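Ribonucleoside-diphosphate reductase (Pseudomonas aeruginosa, PDB 5IM3) probably reduces ribonucleoside diphosphates to the deoxyribonucleotides needed for DNA synthesis, as an allosterically regulated class I ribonucleotide reductase that binds dATP. Local coordinates at residues Arg865-Lys868 / Trp869-Gln872; Ile840-Asp843 / Leu844-Tyr848. One frame throughout, in Å; residues are numbered along the deposited sequence.

Contact 1. Residues Arg865-Lys868 / Trp869-Gln872; sequences RRQK and WIDQ
W869 folds back on R866 and K868 in the turn following helix 856-866, where the chain heads for strand 878-881 inside the barrel domain of the reductase. An i to i+3 bond follows the last clearly helical residues: W869 N donates to R866 O at 3.1 Å, fairly straight at 160°, though it reaches the oxygen from above the carbonyl plane. The indole lies alongside the K868 side chain. Both side chains run the same way, CG of each beside its own backbone N (chi1 -45° for K868 and -47° for W869). K868 CB lies over one face of the five-membered ring, 4.1 Å from its centroid, in a CH-pi contact, and further out K868 CE passes 3.6 Å from W869 NE1. The polar ends then converge on D686 of helix 679-707, which accepts W869 NE1 and forms a salt bridge with K868 NZ; D743 gives that ammonium a second carboxylate. W869 also meets W750, the two ring planes being nearly parallel. At I870 the aliphatic chain turns toward the same R866 carbonyl, with CG1 3.3 Å from R866 O, while the I870 N bond to this oxygen is weak at 3.4 Å. Beyond D871, whose carboxylate accepts the backbone N atoms of I766 and M767, Q872 comes back to Q867 through its main chain, and its carbonyl oxygen has a second donor in K901 NZ. Q867, bent at chi2, donates NE2 to Q872 O in a 2.8 Å hydrogen bond, the donor tilted from the carbonyl plane.

Contact 2. Residues Ile840-Asp843 / Leu844-Tyr848; sequences IPQD and LKDLY
K845 runs nearly extended until chi4 (68°) bends its ammonium back toward the I840 carbonyl, while Q842, with CG anti to its own N, bends at chi2 (63°) and carries its amide along the helix surface to D846. The first arrangement puts K845 NZ 2.4 Å from I840 O, a separation too short to be taken literally; NZ has another carbonyl partner in I837 O. In the second, Q842 NE2 makes a weak hydrogen bond to D846 OD1 at 3.3 Å, the amide and carboxylate planes standing 60° apart. K845 crosses the Q842 chain about perpendicularly, its CD 3.6 Å from Q842 OE1. These contacts run along the short helix 842-847, with P841 at its N-cap position: P841 O receives K845 N at 3.1 Å, and the i to i+4 series continues with D846 N to Q842 O and L847 N to D843 O. On the inner side I840 CG2 packs 3.6 Å from L844 CB, the two side chains crossing at about a right angle, and I840 also touches L813 of helix 807-815. D843 lies alongside L844, its OD2 3.2 Å from L844 CD1. That same oxygen forms a salt bridge with R816, and a carboxylate this close to the helix start is probably favoured by the helix dipole as well.

How the contacts relate
Contact 2 takes in the whole of helix 842-847; contact 1 covers the last clearly helical residues of helix 856-866, the next helix in the chain, and the loop after it, both within the barrel domain. They do not touch: their centres are 30 Å apart and their nearest atoms about 14 Å apart. Helix 665-672 nevertheless meets residues of both, since F665 makes a cation-pi contact with R866 of contact 1, whose NE is hydrogen-bonded to Q874, while Y670 stacks on Y848 of contact 2. Contact 1 is buried, contact 2 partly so. Neither contains a residue of the dATP pockets, and both lie away from those sites.

Contact 1. Residues Arg865-Lys868 / Trp869-Gln872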
ATOM      1  N   ARG A 865      38.217  -6.591 -15.740  1.00 55.75           N
ATOM      2  CA  ARG A 865      39.638  -6.790 -15.990  1.00 60.36           C
ATOM      3  C   ARG A 865      39.942  -8.201 -16.467  1.00 59.52           C
ATOM      4  O   ARG A 865      40.902  -8.402 -17.219  1.00 60.55           O
ATOM      5  CB  ARG A 865      40.446  -6.471 -14.736  1.00 64.70           C
ATOM      6  CG  ARG A 865      40.667  -4.986 -14.541  1.00 67.03           C
ATOM      7  CD  ARG A 865      40.612  -4.647 -13.085  1.00 68.87           C
ATOM      8  NE  ARG A 865      40.747  -3.218 -12.828  1.00 72.93           N
ATOM      9  CZ  ARG A 865      41.907  -2.586 -12.684  1.00 75.58           C
ATOM     10  NH1 ARG A 865      43.051  -3.249 -12.789  1.00 75.77           N
ATOM     11  NH2 ARG A 865      41.922  -1.282 -12.443  1.00 78.49           N
ATOM     12  N   ARG A 866      39.151  -9.189 -16.046  1.00 60.39           N
ATOM     13  CA  ARG A 866      39.306 -10.525 -16.608  1.00 61.61           C
ATOM     14  C   ARG A 866      38.951 -10.529 -18.088  1.00 59.04           C
ATOM     15  O   ARG A 866      39.610 -11.199 -18.890  1.00 58.74           O
ATOM     16  CB  ARG A 866      38.442 -11.526 -15.839  1.00 60.18           C
ATOM     17  CG  ARG A 866      39.007 -11.907 -14.479  1.00 63.16           C
ATOM     18  CD  ARG A 866      38.201 -13.024 -13.834  1.00 62.14           C
ATOM     19  NE  ARG A 866      36.849 -12.579 -13.507  1.00 64.98           N
ATOM     20  CZ  ARG A 866      36.469 -12.125 -12.316  1.00 64.93           C
ATOM     21  NH1 ARG A 866      37.332 -12.061 -11.308  1.00 67.82           N
ATOM     22  NH2 ARG A 866      35.216 -11.738 -12.130  1.00 64.12           N
ATOM     23  N   GLN A 867      37.927  -9.759 -18.468  1.00 56.00           N
ATOM     24  CA  GLN A 867      37.472  -9.724 -19.852  1.00 55.83           C
ATOM     25  C   GLN A 867      38.500  -9.111 -20.794  1.00 56.59           C
ATOM     26  O   GLN A 867      38.377  -9.274 -22.012  1.00 57.61           O
ATOM     27  CB  GLN A 867      36.157  -8.942 -19.946  1.00 54.53           C
ATOM     28  CG  GLN A 867      35.447  -9.060 -21.290  1.00 54.05           C
ATOM     29  CD  GLN A 867      35.193 -10.499 -21.695  1.00 52.70           C
ATOM     30  OE1 GLN A 867      34.316 -11.164 -21.147  1.00 50.61           O
ATOM     31  NE2 GLN A 867      35.968 -10.989 -22.656  1.00 54.35           N
ATOM     32  N   LYS A 868      39.506  -8.410 -20.270  1.00 60.87           N
ATOM     33  CA  LYS A 868      40.530  -7.845 -21.142  1.00 63.27           C
ATOM     34  C   LYS A 868      41.351  -8.932 -21.811  1.00 61.99           C
ATOM     35  O   LYS A 868      41.904  -8.714 -22.895  1.00 62.43           O
ATOM     36  CB  LYS A 868      41.463  -6.938 -20.354  1.00 64.28           C
ATOM     37  CG  LYS A 868      40.764  -5.989 -19.415  1.00 64.45           C
ATOM     38  CD  LYS A 868      41.749  -5.024 -18.776  1.00 67.01           C
ATOM     39  CE  LYS A 868      42.906  -5.739 -18.084  1.00 69.50           C
ATOM     40  NZ  LYS A 868      43.888  -4.780 -17.514  1.00 73.65           N
ATOM     41  N   TRP A 869      41.457 -10.095 -21.176  1.00 59.68           N
ATOM     42  CA  TRP A 869      42.312 -11.167 -21.648  1.00 61.26           C
ATOM     43  C   TRP A 869      41.538 -12.326 -22.256  1.00 60.34           C
ATOM     44  O   TRP A 869      42.139 -13.163 -22.937  1.00 64.07           O
ATOM     45  CB  TRP A 869      43.175 -11.677 -20.488  1.00 60.15           C
ATOM     46  CG  TRP A 869      43.813 -10.563 -19.714  1.00 59.92           C
ATOM     47  CD1 TRP A 869      43.458 -10.114 -18.474  1.00 58.64           C
ATOM     48  CD2 TRP A 869      44.908  -9.743 -20.138  1.00 61.37           C
ATOM     49  NE1 TRP A 869      44.270  -9.072 -18.097  1.00 60.62           N
ATOM     50  CE2 TRP A 869      45.166  -8.822 -19.103  1.00 63.74           C
ATOM     51  CE3 TRP A 869      45.694  -9.699 -21.291  1.00 63.67           C
ATOM     52  CZ2 TRP A 869      46.183  -7.874 -19.184  1.00 67.28           C
ATOM     53  CZ3 TRP A 869      46.704  -8.756 -21.370  1.00 67.79           C
ATOM     54  CH2 TRP A 869      46.937  -7.855 -20.324  1.00 69.07           C
ATOM     55  N   ILE A 870      40.232 -12.391 -22.037  1.00 53.07           N
ATOM     56  CA  ILE A 870      39.406 -13.484 -22.525  1.00 52.67           C
ATOM     57  C   ILE A 870      38.898 -13.122 -23.915  1.00 53.47           C
ATOM     58  O   ILE A 870      38.419 -12.002 -24.140  1.00 50.76           O
ATOM     59  CB  ILE A 870      38.247 -13.759 -21.552  1.00 51.15           C
ATOM     60  CG1 ILE A 870      38.804 -14.156 -20.179  1.00 50.97           C
ATOM     61  CG2 ILE A 870      37.320 -14.841 -22.093  1.00 50.97           C
ATOM     62  CD1 ILE A 870      37.769 -14.226 -19.077  1.00 50.36           C
ATOM     63  N   ASP A 871      39.016 -14.061 -24.858  1.00 55.41           N
ATOM     64  CA  ASP A 871      38.532 -13.798 -26.211  1.00 56.28           C
ATOM     65  C   ASP A 871      37.025 -13.998 -26.334  1.00 51.13           C
ATOM     66  O   ASP A 871      36.395 -13.347 -27.171  1.00 50.01           O
ATOM     67  CB  ASP A 871      39.269 -14.667 -27.240  1.00 57.90           C
ATOM     68  CG  ASP A 871      39.480 -16.096 -26.775  1.00 60.10           C
ATOM     69  OD1 ASP A 871      38.912 -16.488 -25.737  1.00 60.51           O
ATOM     70  OD2 ASP A 871      40.222 -16.831 -27.456  1.00 63.64           O
ATOM     71  N   GLN A 872      36.430 -14.860 -25.520  1.00 51.53           N
ATOM     72  CA  GLN A 872      34.981 -15.015 -25.463  1.00 49.26           C
ATOM     73  C   GLN A 872      34.446 -14.173 -24.301  1.00 46.17           C
ATOM     74  O   GLN A 872      34.795 -12.990 -24.238  1.00 47.81           O
ATOM     75  CB  GLN A 872      34.626 -16.500 -25.400  1.00 50.27           C
ATOM     76  CG  GLN A 872      35.218 -17.333 -26.521  1.00 52.35           C
ATOM     77  CD  GLN A 872      34.453 -18.622 -26.749  1.00 51.31           C
ATOM     78  OE1 GLN A 872      33.245 -18.607 -26.995  1.00 49.48           O
ATOM     79  NE2 GLN A 872      35.150 -19.745 -26.660  1.00 52.45           N
TER

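Contact 2. Residues Ile840-Asp843 / Leu844-Tyr848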
ATOM      1  N   ILE A 840      34.850 -11.592  16.002  1.00 74.56           N
ATOM      2  CA  ILE A 840      35.658 -11.763  14.791  1.00 72.41           C
ATOM      3  C   ILE A 840      36.260 -10.415  14.405  1.00 73.89           C
ATOM      4  O   ILE A 840      35.517  -9.427  14.285  1.00 73.80           O
ATOM      5  CB  ILE A 840      34.815 -12.337  13.659  1.00 68.99           C
ATOM      6  CG1 ILE A 840      34.653 -13.845  13.867  1.00 66.74           C
ATOM      7  CG2 ILE A 840      35.450 -12.051  12.290  1.00 68.53           C
ATOM      8  CD1 ILE A 840      34.015 -14.571  12.672  1.00 63.93           C
ATOM      9  N   PRO A 841      37.573 -10.326  14.199  1.00 77.12           N
ATOM     10  CA  PRO A 841      38.171  -9.040  13.826  1.00 79.34           C
ATOM     11  C   PRO A 841      37.734  -8.597  12.437  1.00 76.13           C
ATOM     12  O   PRO A 841      37.252  -9.384  11.621  1.00 73.87           O
ATOM     13  CB  PRO A 841      39.678  -9.315  13.878  1.00 81.41           C
ATOM     14  CG  PRO A 841      39.803 -10.786  13.688  1.00 78.84           C
ATOM     15  CD  PRO A 841      38.588 -11.386  14.329  1.00 77.71           C
ATOM     16  N   GLN A 842      37.922  -7.301  12.177  1.00 82.18           N
ATOM     17  CA  GLN A 842      37.373  -6.702  10.966  1.00 81.17           C
ATOM     18  C   GLN A 842      38.027  -7.259   9.708  1.00 80.62           C
ATOM     19  O   GLN A 842      37.386  -7.303   8.652  1.00 78.67           O
ATOM     20  CB  GLN A 842      37.529  -5.180  11.016  1.00 85.01           C
ATOM     21  CG  GLN A 842      36.727  -4.439   9.953  1.00 84.93           C
ATOM     22  CD  GLN A 842      35.229  -4.631  10.105  1.00 83.37           C
ATOM     23  OE1 GLN A 842      34.711  -4.706  11.219  1.00 84.95           O
ATOM     24  NE2 GLN A 842      34.525  -4.717   8.980  1.00 81.11           N
ATOM     25  N   ASP A 843      39.289  -7.689   9.793  1.00 83.45           N
ATOM     26  CA  ASP A 843      39.947  -8.251   8.617  1.00 83.96           C
ATOM     27  C   ASP A 843      39.276  -9.542   8.165  1.00 80.17           C
ATOM     28  O   ASP A 843      39.253  -9.842   6.964  1.00 75.28           O
ATOM     29  CB  ASP A 843      41.427  -8.500   8.904  1.00 88.47           C
ATOM     30  CG  ASP A 843      41.643  -9.575   9.948  1.00 92.37           C
ATOM     31  OD1 ASP A 843      40.958  -9.537  10.991  1.00 94.14           O
ATOM     32  OD2 ASP A 843      42.494 -10.462   9.719  1.00 93.07           O
ATOM     33  N   LEU A 844      38.728 -10.319   9.103  1.00 78.83           N
ATOM     34  CA  LEU A 844      38.010 -11.536   8.740  1.00 74.26           C
ATOM     35  C   LEU A 844      36.560 -11.258   8.374  1.00 68.76           C
ATOM     36  O   LEU A 844      35.987 -11.985   7.557  1.00 66.49           O
ATOM     37  CB  LEU A 844      38.078 -12.552   9.884  1.00 74.83           C
ATOM     38  CG  LEU A 844      39.191 -13.600   9.783  1.00 76.16           C
ATOM     39  CD1 LEU A 844      40.523 -12.961   9.421  1.00 78.49           C
ATOM     40  CD2 LEU A 844      39.311 -14.375  11.094  1.00 77.07           C
ATOM     41  N   LYS A 845      35.946 -10.230   8.963  1.00 65.41           N
ATOM     42  CA  LYS A 845      34.609  -9.837   8.531  1.00 62.71           C
ATOM     43  C   LYS A 845      34.607  -9.463   7.054  1.00 63.32           C
ATOM     44  O   LYS A 845      33.645  -9.750   6.331  1.00 58.15           O
ATOM     45  CB  LYS A 845      34.096  -8.672   9.378  1.00 63.60           C
ATOM     46  CG  LYS A 845      33.680  -9.046  10.795  1.00 65.61           C
ATOM     47  CD  LYS A 845      32.970  -7.885  11.475  1.00 64.65           C
ATOM     48  CE  LYS A 845      32.313  -8.308  12.774  1.00 64.66           C
ATOM     49  NZ  LYS A 845      33.315  -8.672  13.809  1.00 68.80           N
ATOM     50  N   ASP A 846      35.683  -8.826   6.586  1.00 73.43           N
ATOM     51  CA  ASP A 846      35.787  -8.450   5.180  1.00 74.80           C
ATOM     52  C   ASP A 846      36.145  -9.647   4.307  1.00 71.57           C
ATOM     53  O   ASP A 846      35.571  -9.828   3.226  1.00 67.80           O
ATOM     54  CB  ASP A 846      36.833  -7.345   5.012  1.00 79.38           C
ATOM     55  CG  ASP A 846      36.472  -6.083   5.771  1.00 84.37           C
ATOM     56  OD1 ASP A 846      35.262  -5.830   5.956  1.00 84.18           O
ATOM     57  OD2 ASP A 846      37.394  -5.344   6.181  1.00 89.30           O
ATOM     58  N   LEU A 847      37.087 -10.476   4.762  1.00 66.32           N
ATOM     59  CA  LEU A 847      37.554 -11.591   3.945  1.00 65.75           C
ATOM     60  C   LEU A 847      36.462 -12.628   3.732  1.00 62.97           C
ATOM     61  O   LEU A 847      36.433 -13.284   2.685  1.00 63.76           O
ATOM     62  CB  LEU A 847      38.775 -12.239   4.597  1.00 66.91           C
ATOM     63  CG  LEU A 847      39.312 -13.498   3.910  1.00 65.22           C
ATOM     64  CD1 LEU A 847      39.775 -13.188   2.498  1.00 63.07           C
ATOM     65  CD2 LEU A 847      40.442 -14.097   4.734  1.00 66.97           C
ATOM     66  N   TYR A 848      35.567 -12.798   4.700  1.00 57.79           N
ATOM     67  CA  TYR A 848      34.489 -13.770   4.609  1.00 57.04           C
ATOM     68  C   TYR A 848      33.134 -13.096   4.446  1.00 56.17           C
ATOM     69  O   TYR A 848      32.102 -13.638   4.841  1.00 52.39           O
ATOM     70  CB  TYR A 848      34.525 -14.706   5.810  1.00 57.87           C
ATOM     71  CG  TYR A 848      35.719 -15.613   5.697  1.00 60.53           C
ATOM     72  CD1 TYR A 848      35.646 -16.787   4.977  1.00 58.43           C
ATOM     73  CD2 TYR A 848      36.935 -15.263   6.251  1.00 61.67           C
ATOM     74  CE1 TYR A 848      36.738 -17.607   4.842  1.00 59.34           C
ATOM     75  CE2 TYR A 848      38.031 -16.075   6.121  1.00 63.37           C
ATOM     76  CZ  TYR A 848      37.931 -17.247   5.413  1.00 61.39           C
ATOM     77  OH  TYR A 848      39.026 -18.069   5.279  1.00 61.98           O
TER